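Local coordinates for protein probable fatty acyl-CoA transferase Rv3272 (Mycobacterium tuberculosis, PDB 5YX6) that probably acts in fatty acid metabolism as a family III CoA transferase, and binds fatty acyl-CoAs of varying chain length, palmitoyl-CoA most tightly, at residues 22-31 and 175-186; 66-77 and 376-387. All blocks are in the same frame, centred on the assembly; numbering follows the deposited sequence.

Interaction 1 of 2, residues 22-31 and 175-186; sequences VAGPLAGQVL and DNASGHVLAQAV
Ala23 and Gly179 mark the crossing point of a close, buried helix-helix contact in the Rossmann-fold domain. Helix 23-33 follows strand 14-17 and leads to its parallel neighbour 37-42; helix 173-196 is part of the longer connection from strand 126-131 to its parallel neighbour 201-205. Both are beta-alpha-beta crossovers. The axes of 23-31 and 175-186 approach to 7.3 Å at a signed crossing angle of -48°. Such proximity depends on small residues: the CA atoms of Ala23 and Gly179 are 4.4 Å apart, and Ala23 O rests 3.3 Å from Gly179 CA, backbone against backbone. No hydrogen bond joins the two segments; the contact is van der Waals packing in which methyl groups press on helix carbonyls. Ala27 CB lies 3.3 Å from Gly179 O and also meets Leu182 CD2, while Leu182 reaches on to strands 126-131 and 201-205. With CG of Leu26 anti to its own nitrogen (chi1 175°), branch CD2 drops to 3.3 Å from Asn176 O. The same methyl approaches His180 NE2 at 3.9 Å, and Val30 CG2 comes obliquely to CE1 of that ring. His180 turns back toward helix 23-33 through its chi1 of -73°, although its CB points away; its ND1 bonds to Gln184 of the second subunit, tying the packing to the homodimer interface. At the N-terminal end of the contact sits Asp175, the inferred nucleophile, its backbone N held by Asp146. Val22 crosses its side chain at about a right angle, with Val22 CB 3.8 Å from carboxylate oxygen Asp175 OD2.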
loop_
_atom_site.group_PDB
_atom_site.type_symbol
_atom_site.label_atom_id
_atom_site.label_comp_id
_atom_site.label_asym_id
_atom_site.label_seq_id
_atom_site.Cartn_x
_atom_site.Cartn_y
_atom_site.Cartn_z
ATOM N N VAL A 22 5.205 6.806 -11.554
ATOM C CA VAL A 22 4.792 7.062 -10.156
ATOM C C VAL A 22 5.447 6.194 -9.066
ATOM O O VAL A 22 5.973 6.742 -8.100
ATOM C CB VAL A 22 3.247 6.952 -10.006
ATOM C CG1 VAL A 22 2.823 7.062 -8.532
ATOM C CG2 VAL A 22 2.558 8.030 -10.839
ATOM N N ALA A 23 5.416 4.870 -9.206
ATOM C CA ALA A 23 5.881 3.962 -8.144
ATOM C C ALA A 23 7.347 4.196 -7.729
ATOM O O ALA A 23 7.637 4.489 -6.561
ATOM C CB ALA A 23 5.689 2.529 -8.568
ATOM N N GLY A 24 8.267 4.038 -8.676
ATOM C CA GLY A 24 9.675 4.274 -8.417
ATOM C C GLY A 24 9.993 5.672 -7.913
ATOM O O GLY A 24 10.770 5.831 -6.967
ATOM N N PRO A 25 9.427 6.703 -8.555
ATOM C CA PRO A 25 9.678 8.053 -8.033
ATOM C C PRO A 25 9.129 8.313 -6.621
ATOM O O PRO A 25 9.712 9.142 -5.925
ATOM C CB PRO A 25 8.985 8.951 -9.061
ATOM C CG PRO A 25 9.083 8.171 -10.333
ATOM C CD PRO A 25 8.876 6.741 -9.923
ATOM N N LEU A 26 8.035 7.667 -6.219
ATOM C CA LEU A 26 7.531 7.828 -4.853
ATOM C C LEU A 26 8.546 7.302 -3.855
ATOM O O LEU A 26 8.810 7.942 -2.843
ATOM C CB LEU A 26 6.185 7.120 -4.663
ATOM C CG LEU A 26 5.591 7.094 -3.248
ATOM C CD1 LEU A 26 5.347 8.495 -2.712
ATOM C CD2 LEU A 26 4.289 6.308 -3.242
ATOM N N ALA A 27 9.117 6.137 -4.153
ATOM C CA ALA A 27 10.190 5.571 -3.343
ATOM C C ALA A 27 11.331 6.574 -3.250
ATOM O O ALA A 27 11.885 6.793 -2.182
ATOM C CB ALA A 27 10.677 4.256 -3.928
ATOM N N GLY A 28 11.668 7.200 -4.373
ATOM C CA GLY A 28 12.680 8.238 -4.375
ATOM C C GLY A 28 12.315 9.408 -3.473
ATOM O O GLY A 28 13.178 9.962 -2.791
ATOM N N GLN A 29 11.036 9.786 -3.478
ATOM C CA GLN A 29 10.551 10.896 -2.666
ATOM C C GLN A 29 10.617 10.576 -1.176
ATOM O O GLN A 29 10.918 11.448 -0.374
ATOM C CB GLN A 29 9.118 11.275 -3.050
ATOM C CG GLN A 29 8.592 12.504 -2.313
ATOM C CD GLN A 29 9.324 13.769 -2.737
ATOM O OE1 GLN A 29 9.242 14.189 -3.892
ATOM N NE2 GLN A 29 10.028 14.390 -1.801
ATOM N N VAL A 30 10.315 9.332 -0.815
ATOM C CA VAL A 30 10.440 8.882 0.564
ATOM C C VAL A 30 11.882 8.998 1.042
ATOM O O VAL A 30 12.136 9.463 2.143
ATOM C CB VAL A 30 9.960 7.421 0.745
ATOM C CG1 VAL A 30 10.358 6.893 2.121
ATOM C CG2 VAL A 30 8.439 7.319 0.535
ATOM N N LEU A 31 12.819 8.565 0.210
ATOM C CA LEU A 31 14.239 8.682 0.523
ATOM C C LEU A 31 14.695 10.131 0.690
ATOM O O LEU A 31 15.477 10.442 1.596
ATOM C CB LEU A 31 15.076 8.003 -0.567
ATOM C CG LEU A 31 15.342 6.492 -0.480
ATOM C CD1 LEU A 31 14.585 5.825 0.652
ATOM C CD2 LEU A 31 15.067 5.799 -1.798
ATOM N N ASP A 175 0.554 1.312 -7.651
ATOM C CA ASP A 175 1.689 2.223 -7.772
ATOM C C ASP A 175 2.163 2.747 -6.423
ATOM O O ASP A 175 3.329 2.621 -6.074
ATOM C CB ASP A 175 1.329 3.421 -8.655
ATOM C CG ASP A 175 1.443 3.119 -10.132
ATOM O OD1 ASP A 175 1.954 2.038 -10.478
ATOM O OD2 ASP A 175 1.042 3.979 -10.949
ATOM N N ASN A 176 1.253 3.347 -5.666
ATOM C CA ASN A 176 1.649 4.016 -4.445
ATOM C C ASN A 176 2.076 3.013 -3.383
ATOM O O ASN A 176 3.069 3.240 -2.685
ATOM C CB ASN A 176 0.524 4.923 -3.955
ATOM C CG ASN A 176 0.278 6.100 -4.909
ATOM O OD1 ASN A 176 1.215 6.780 -5.339
ATOM N ND2 ASN A 176 -0.983 6.331 -5.253
ATOM N N ALA A 177 1.390 1.880 -3.300
ATOM C CA ALA A 177 1.827 0.818 -2.395
ATOM C C ALA A 177 3.189 0.262 -2.804
ATOM O O ALA A 177 4.030 -0.019 -1.946
ATOM C CB ALA A 177 0.796 -0.308 -2.333
ATOM N N SER A 178 3.420 0.116 -4.108
ATOM C CA SER A 178 4.694 -0.426 -4.584
ATOM C C SER A 178 5.845 0.503 -4.244
ATOM O O SER A 178 6.921 0.051 -3.880
ATOM C CB SER A 178 4.664 -0.673 -6.093
ATOM O OG SER A 178 3.813 -1.760 -6.407
ATOM N N GLY A 179 5.612 1.804 -4.355
ATOM C CA GLY A 179 6.599 2.792 -3.962
ATOM C C GLY A 179 7.058 2.660 -2.522
ATOM O O GLY A 179 8.249 2.729 -2.236
ATOM N N HIS A 180 6.114 2.465 -1.608
ATOM C CA HIS A 180 6.465 2.333 -0.197
ATOM C C HIS A 180 7.194 1.026 0.105
ATOM O O HIS A 180 8.057 0.996 0.985
ATOM C CB HIS A 180 5.210 2.473 0.677
ATOM C CG HIS A 180 4.713 3.883 0.758
ATOM N ND1 HIS A 180 5.430 4.886 1.371
ATOM C CD2 HIS A 180 3.617 4.476 0.227
ATOM C CE1 HIS A 180 4.780 6.029 1.252
ATOM N NE2 HIS A 180 3.681 5.809 0.555
ATOM N N VAL A 181 6.855 -0.043 -0.621
ATOM C CA VAL A 181 7.494 -1.339 -0.401
ATOM C C VAL A 181 8.944 -1.313 -0.893
ATOM O O VAL A 181 9.847 -1.830 -0.233
ATOM C CB VAL A 181 6.734 -2.475 -1.107
ATOM C CG1 VAL A 181 7.528 -3.766 -1.003
ATOM C CG2 VAL A 181 5.361 -2.662 -0.484
ATOM N N LEU A 182 9.159 -0.676 -2.036
ATOM C CA LEU A 182 10.495 -0.474 -2.565
ATOM C C LEU A 182 11.353 0.343 -1.601
ATOM O O LEU A 182 12.513 0.002 -1.352
ATOM C CB LEU A 182 10.432 0.222 -3.924
ATOM C CG LEU A 182 11.785 0.449 -4.593
ATOM C CD1 LEU A 182 12.543 -0.858 -4.812
ATOM C CD2 LEU A 182 11.579 1.168 -5.908
ATOM N N ALA A 183 10.784 1.433 -1.089
ATOM C CA ALA A 183 11.470 2.280 -0.122
ATOM C C ALA A 183 11.841 1.469 1.112
ATOM O O ALA A 183 12.962 1.567 1.625
ATOM C CB ALA A 183 10.605 3.474 0.259
ATOM N N GLN A 184 10.892 0.665 1.578
ATOM C CA GLN A 184 11.133 -0.260 2.678
ATOM C C GLN A 184 12.339 -1.163 2.373
ATOM O O GLN A 184 13.246 -1.320 3.197
ATOM C CB GLN A 184 9.875 -1.093 2.934
ATOM C CG GLN A 184 10.048 -2.288 3.849
ATOM C CD GLN A 184 8.952 -3.323 3.651
ATOM O OE1 GLN A 184 9.195 -4.421 3.144
ATOM N NE2 GLN A 184 7.736 -2.975 4.046
ATOM N N ALA A 185 12.361 -1.721 1.169
ATOM C CA ALA A 185 13.405 -2.659 0.798
ATOM C C ALA A 185 14.776 -1.992 0.670
ATOM O O ALA A 185 15.791 -2.580 1.022
ATOM C CB ALA A 185 13.034 -3.344 -0.483
ATOM N N VAL A 186 14.808 -0.758 0.182
ATOM C CA VAL A 186 16.053 -0.011 0.154
ATOM C C VAL A 186 16.549 0.240 1.580
ATOM O O VAL A 186 17.728 0.073 1.874
ATOM C CB VAL A 186 15.892 1.331 -0.585
ATOM C CG1 VAL A 186 17.060 2.237 -0.288
ATOM C CG2 VAL A 186 15.749 1.102 -2.104
#

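Interaction 2 of 2, residues 66-77 and 376-387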
loop_
_atom_site.group_PDB
_atom_site.type_symbol
_atom_site.label_atom_id
_atom_site.label_comp_id
_atom_site.label_asym_id
_atom_site.label_seq_id
_atom_site.Cartn_x
_atom_site.Cartn_y
_atom_site.Cartn_z
ATOM N N PHE A 66 4.292 14.399 -12.224
ATOM C CA PHE A 66 5.705 14.642 -11.960
ATOM C C PHE A 66 5.989 15.396 -10.652
ATOM O O PHE A 66 6.816 14.974 -9.848
ATOM C CB PHE A 66 6.339 15.416 -13.119
ATOM C CG PHE A 66 7.806 15.677 -12.928
ATOM C CD1 PHE A 66 8.734 14.684 -13.207
ATOM C CD2 PHE A 66 8.254 16.892 -12.430
ATOM C CE1 PHE A 66 10.086 14.900 -13.021
ATOM C CE2 PHE A 66 9.600 17.120 -12.237
ATOM C CZ PHE A 66 10.524 16.119 -12.534
ATOM N N LEU A 67 5.301 16.509 -10.444
ATOM C CA LEU A 67 5.644 17.417 -9.352
ATOM C C LEU A 67 5.599 16.828 -7.925
ATOM O O LEU A 67 6.517 17.069 -7.134
ATOM C CB LEU A 67 4.743 18.655 -9.410
ATOM C CG LEU A 67 5.079 19.721 -8.364
ATOM C CD1 LEU A 67 5.565 20.981 -9.067
ATOM C CD2 LEU A 67 3.900 20.023 -7.477
ATOM N N PRO A 68 4.545 16.065 -7.578
ATOM C CA PRO A 68 4.485 15.644 -6.170
ATOM C C PRO A 68 5.579 14.665 -5.725
ATOM O O PRO A 68 5.882 14.628 -4.536
ATOM C CB PRO A 68 3.113 14.967 -6.062
ATOM C CG PRO A 68 2.341 15.435 -7.230
ATOM C CD PRO A 68 3.340 15.650 -8.320
ATOM N N ASN A 69 6.167 13.899 -6.639
ATOM C CA ASN A 69 7.112 12.865 -6.232
ATOM C C ASN A 69 8.580 13.128 -6.613
ATOM O O ASN A 69 9.400 12.208 -6.583
ATOM C CB ASN A 69 6.690 11.507 -6.803
ATOM C CG ASN A 69 5.369 11.011 -6.237
ATOM O OD1 ASN A 69 5.036 11.255 -5.078
ATOM N ND2 ASN A 69 4.629 10.277 -7.048
ATOM N N ASN A 70 8.918 14.366 -6.968
ATOM C CA ASN A 70 10.298 14.685 -7.337
ATOM C C ASN A 70 10.807 15.973 -6.710
ATOM O O ASN A 70 11.746 16.582 -7.202
ATOM C CB ASN A 70 10.423 14.761 -8.858
ATOM C CG ASN A 70 10.097 13.452 -9.513
ATOM O OD1 ASN A 70 10.908 12.535 -9.527
ATOM N ND2 ASN A 70 8.876 13.331 -9.993
ATOM N N ARG A 71 10.181 16.388 -5.620
ATOM C CA ARG A 71 10.616 17.573 -4.907
ATOM C C ARG A 71 11.931 17.307 -4.180
ATOM O O ARG A 71 12.115 16.245 -3.587
ATOM C CB ARG A 71 9.520 18.026 -3.944
ATOM C CG ARG A 71 8.234 18.421 -4.656
ATOM C CD ARG A 71 7.045 18.520 -3.729
ATOM N NE ARG A 71 6.735 17.231 -3.112
ATOM C CZ ARG A 71 6.993 16.919 -1.847
ATOM N NH1 ARG A 71 6.677 15.718 -1.382
ATOM N NH2 ARG A 71 7.569 17.804 -1.049
ATOM N N GLY A 72 12.865 18.248 -4.274
ATOM C CA GLY A 72 14.113 18.149 -3.540
ATOM C C GLY A 72 15.078 17.187 -4.200
ATOM O O GLY A 72 16.141 16.890 -3.659
ATOM N N LYS A 73 14.704 16.671 -5.362
ATOM C CA LYS A 73 15.618 15.822 -6.104
ATOM C C LYS A 73 16.540 16.660 -6.976
ATOM O O LYS A 73 16.295 17.847 -7.196
ATOM C CB LYS A 73 14.856 14.812 -6.950
ATOM C CG LYS A 73 14.162 13.747 -6.127
ATOM C CD LYS A 73 13.487 12.720 -7.017
ATOM C CE LYS A 73 12.619 11.750 -6.219
ATOM N NZ LYS A 73 12.005 10.743 -7.137
ATOM N N LYS A 74 17.625 16.044 -7.429
ATOM C CA LYS A 74 18.486 16.641 -8.432
ATOM C C LYS A 74 18.306 15.930 -9.760
ATOM O O LYS A 74 17.751 14.834 -9.810
ATOM C CB LYS A 74 19.938 16.621 -7.955
ATOM C CG LYS A 74 20.035 17.296 -6.611
ATOM C CD LYS A 74 21.437 17.568 -6.148
ATOM C CE LYS A 74 21.390 18.346 -4.837
ATOM N NZ LYS A 74 22.739 18.583 -4.251
ATOM N N SER A 75 18.761 16.559 -10.838
ATOM C CA SER A 75 18.557 16.003 -12.165
ATOM C C SER A 75 19.789 16.069 -13.056
ATOM O O SER A 75 20.484 17.091 -13.119
ATOM C CB SER A 75 17.386 16.720 -12.861
ATOM O OG SER A 75 17.172 16.222 -14.175
ATOM N N VAL A 76 20.060 14.956 -13.728
ATOM C CA VAL A 76 21.032 14.941 -14.798
ATOM C C VAL A 76 20.284 14.468 -16.032
ATOM O O VAL A 76 19.380 13.632 -15.952
ATOM C CB VAL A 76 22.284 14.055 -14.504
ATOM C CG1 VAL A 76 22.978 14.522 -13.228
ATOM C CG2 VAL A 76 21.923 12.576 -14.427
ATOM N N THR A 77 20.643 15.044 -17.170
ATOM C CA THR A 77 20.059 14.666 -18.434
ATOM C C THR A 77 21.112 13.945 -19.249
ATOM O O THR A 77 22.243 14.421 -19.424
ATOM C CB THR A 77 19.511 15.904 -19.166
ATOM O OG1 THR A 77 18.077 15.855 -19.158
ATOM C CG2 THR A 77 20.013 15.987 -20.602
ATOM N N VAL A 376 10.208 17.881 2.601
ATOM C CA VAL A 376 11.139 18.826 2.002
ATOM C C VAL A 376 10.325 19.946 1.357
ATOM O O VAL A 376 9.218 19.715 0.864
ATOM C CB VAL A 376 12.090 18.140 0.970
ATOM C CG1 VAL A 376 11.381 17.840 -0.344
ATOM C CG2 VAL A 376 13.318 18.998 0.728
ATOM N N THR A 377 10.843 21.170 1.422
ATOM C CA THR A 377 10.133 22.324 0.872
ATOM C C THR A 377 10.559 22.642 -0.563
ATOM O O THR A 377 9.790 23.247 -1.309
ATOM C CB THR A 377 10.352 23.591 1.732
ATOM O OG1 THR A 377 11.747 23.719 2.058
ATOM C CG2 THR A 377 9.548 23.515 3.018
ATOM N N ASP A 378 11.773 22.227 -0.936
ATOM C CA ASP A 378 12.321 22.459 -2.273
ATOM C C ASP A 378 11.389 22.003 -3.385
ATOM O O ASP A 378 10.682 21.006 -3.246
ATOM C CB ASP A 378 13.672 21.750 -2.458
ATOM C CG ASP A 378 14.675 22.081 -1.371
ATOM O OD1 ASP A 378 14.489 23.087 -0.652
ATOM O OD2 ASP A 378 15.662 21.324 -1.238
ATOM N N PRO A 379 11.388 22.744 -4.498
ATOM C CA PRO A 379 10.657 22.366 -5.701
ATOM C C PRO A 379 11.373 21.235 -6.428
ATOM O O PRO A 379 12.518 20.910 -6.101
ATOM C CB PRO A 379 10.685 23.647 -6.530
ATOM C CG PRO A 379 11.988 24.265 -6.164
ATOM C CD PRO A 379 12.165 23.980 -4.700
ATOM N N PRO A 380 10.705 20.627 -7.409
ATOM C CA PRO A 380 11.409 19.676 -8.271
ATOM C C PRO A 380 12.527 20.363 -9.046
ATOM O O PRO A 380 12.442 21.570 -9.277
ATOM C CB PRO A 380 10.314 19.175 -9.211
ATOM C CG PRO A 380 9.250 20.224 -9.149
ATOM C CD PRO A 380 9.282 20.744 -7.758
ATOM N N PRO A 381 13.565 19.609 -9.436
ATOM C CA PRO A 381 14.628 20.135 -10.301
ATOM C C PRO A 381 14.138 20.366 -11.731
ATOM O O PRO A 381 13.259 19.641 -12.195
ATOM C CB PRO A 381 15.678 19.021 -10.283
ATOM C CG PRO A 381 14.857 17.767 -10.109
ATOM C CD PRO A 381 13.735 18.169 -9.166
ATOM N N THR A 382 14.717 21.339 -12.426
ATOM C CA THR A 382 14.498 21.458 -13.861
ATOM C C THR A 382 15.264 20.324 -14.540
ATOM O O THR A 382 16.208 19.777 -13.972
ATOM C CB THR A 382 14.956 22.833 -14.408
ATOM O OG1 THR A 382 16.349 23.042 -14.121
ATOM C CG2 THR A 382 14.143 23.952 -13.776
ATOM N N ALA A 383 14.840 19.940 -15.733
ATOM C CA ALA A 383 15.473 18.830 -16.429
ATOM C C ALA A 383 16.964 19.097 -16.695
ATOM O O ALA A 383 17.316 20.050 -17.386
ATOM C CB ALA A 383 14.742 18.552 -17.726
ATOM N N GLY A 384 17.831 18.258 -16.136
ATOM C CA GLY A 384 19.254 18.359 -16.397
ATOM C C GLY A 384 19.949 19.456 -15.610
ATOM O O GLY A 384 21.093 19.812 -15.909
ATOM N N GLU A 385 19.257 19.983 -14.604
ATOM C CA GLU A 385 19.738 21.120 -13.826
ATOM C C GLU A 385 21.151 20.939 -13.273
ATOM O O GLU A 385 21.890 21.910 -13.124
ATOM C CB GLU A 385 18.761 21.411 -12.679
ATOM C CG GLU A 385 19.131 22.615 -11.801
ATOM C CD GLU A 385 18.023 23.000 -10.824
ATOM O OE1 GLU A 385 16.897 22.485 -10.970
ATOM O OE2 GLU A 385 18.279 23.801 -9.895
ATOM N N HIS A 386 21.548 19.704 -13.001
ATOM C CA HIS A 386 22.833 19.476 -12.353
ATOM C C HIS A 386 23.850 18.757 -13.232
ATOM O O HIS A 386 24.779 18.127 -12.728
ATOM C CB HIS A 386 22.609 18.697 -11.059
ATOM C CG HIS A 386 21.638 19.359 -10.133
ATOM N ND1 HIS A 386 20.288 19.087 -10.154
ATOM C CD2 HIS A 386 21.813 20.322 -9.196
ATOM C CE1 HIS A 386 19.677 19.835 -9.253
ATOM N NE2 HIS A 386 20.580 20.594 -8.660
ATOM N N ASN A 387 23.659 18.845 -14.544
ATOM C CA ASN A 387 24.620 18.297 -15.496
ATOM C C ASN A 387 26.053 18.762 -15.234
ATOM O O ASN A 387 26.965 17.947 -15.159
ATOM C CB ASN A 387 24.206 18.650 -16.923
ATOM C CG ASN A 387 23.135 17.718 -17.463
ATOM O OD1 ASN A 387 22.669 16.823 -16.759
ATOM N ND2 ASN A 387 22.760 17.908 -18.725
HETATM O O HOH W 1 8.210 16.227 0.979
#
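The His386 ring is sandwiched between Lys74 CB on one face, 3.7 Å from the ring centroid in a CH-pi contact, and Glu385 CG on the opposite face, while the backbone of Ser75 meets its edge. Phe66 carries Asn70 ND2 over one face and meets Pro380 obliquely, CE2 to CB at 3.7 Å. The Arg71 guanidinium has Val376 O and a water at its edge. Together they hold segment 376-387 along strand 74-77, the outermost strand, within this chain, of the parallel Rossmann-fold sheet, and along the loop before it. Lys74 and Val76 make backbone bonds to strand 37-42, whereas Ser75 turns its backbone to the C-terminal segment. Ser75 N donates to His386 ND1 at 3.0 Å, tilted 21° from the ring plane, and His386 N returns a bond to Ser75 O at 2.8 Å. This pair fixes both the backbone and the rotation of the imidazole, and with ND1 accepting, a neutral ring would probably carry its proton on NE2. The hydroxyl of Ser75 extends away from its own N (chi1 179°) toward the type II turn 382-385, where Gly384 N donates to OG at 2.9 Å; Glu42 is a second partner of OG. Farther along the strand, Asn387 OD1 receives Thr77 N on a lone pair in its carbonyl plane, 2.7 Å away. At the other end, the type II turn 70-73 offers Gly72 N to Pro379 O in an almost straight bond (3.2 Å, 175°), beside Pro380, whose CG rests on Leu67 CD1. A water accepts from both Arg71 NH2, at 2.6 Å, and Val376 N.

In the fold
Interactions 1 and 2 lie with their centres about 16 Å apart and meet through helix 23-33. On the helix's side facing segment 66-77, Gln29 OE1 accepts from Arg71 N at 2.9 Å, and Pro25 O receives Lys73 NZ at 3.0 Å; Lys73 NZ also forms a salt bridge with Asp17. The loop leading into strand 74-77 is thereby attached to the helix that packs on 175-186. Segments 22-31, 66-77, 175-186 and 376-387 alternate along the chain, so the two contacts interlock in sequence. Interaction 1 holds the inferred nucleophile Asp175, and its helix 173-196 also supplies Arg193 and Glu194 of the benzamidine pocket; interaction 2 lies away from both sites.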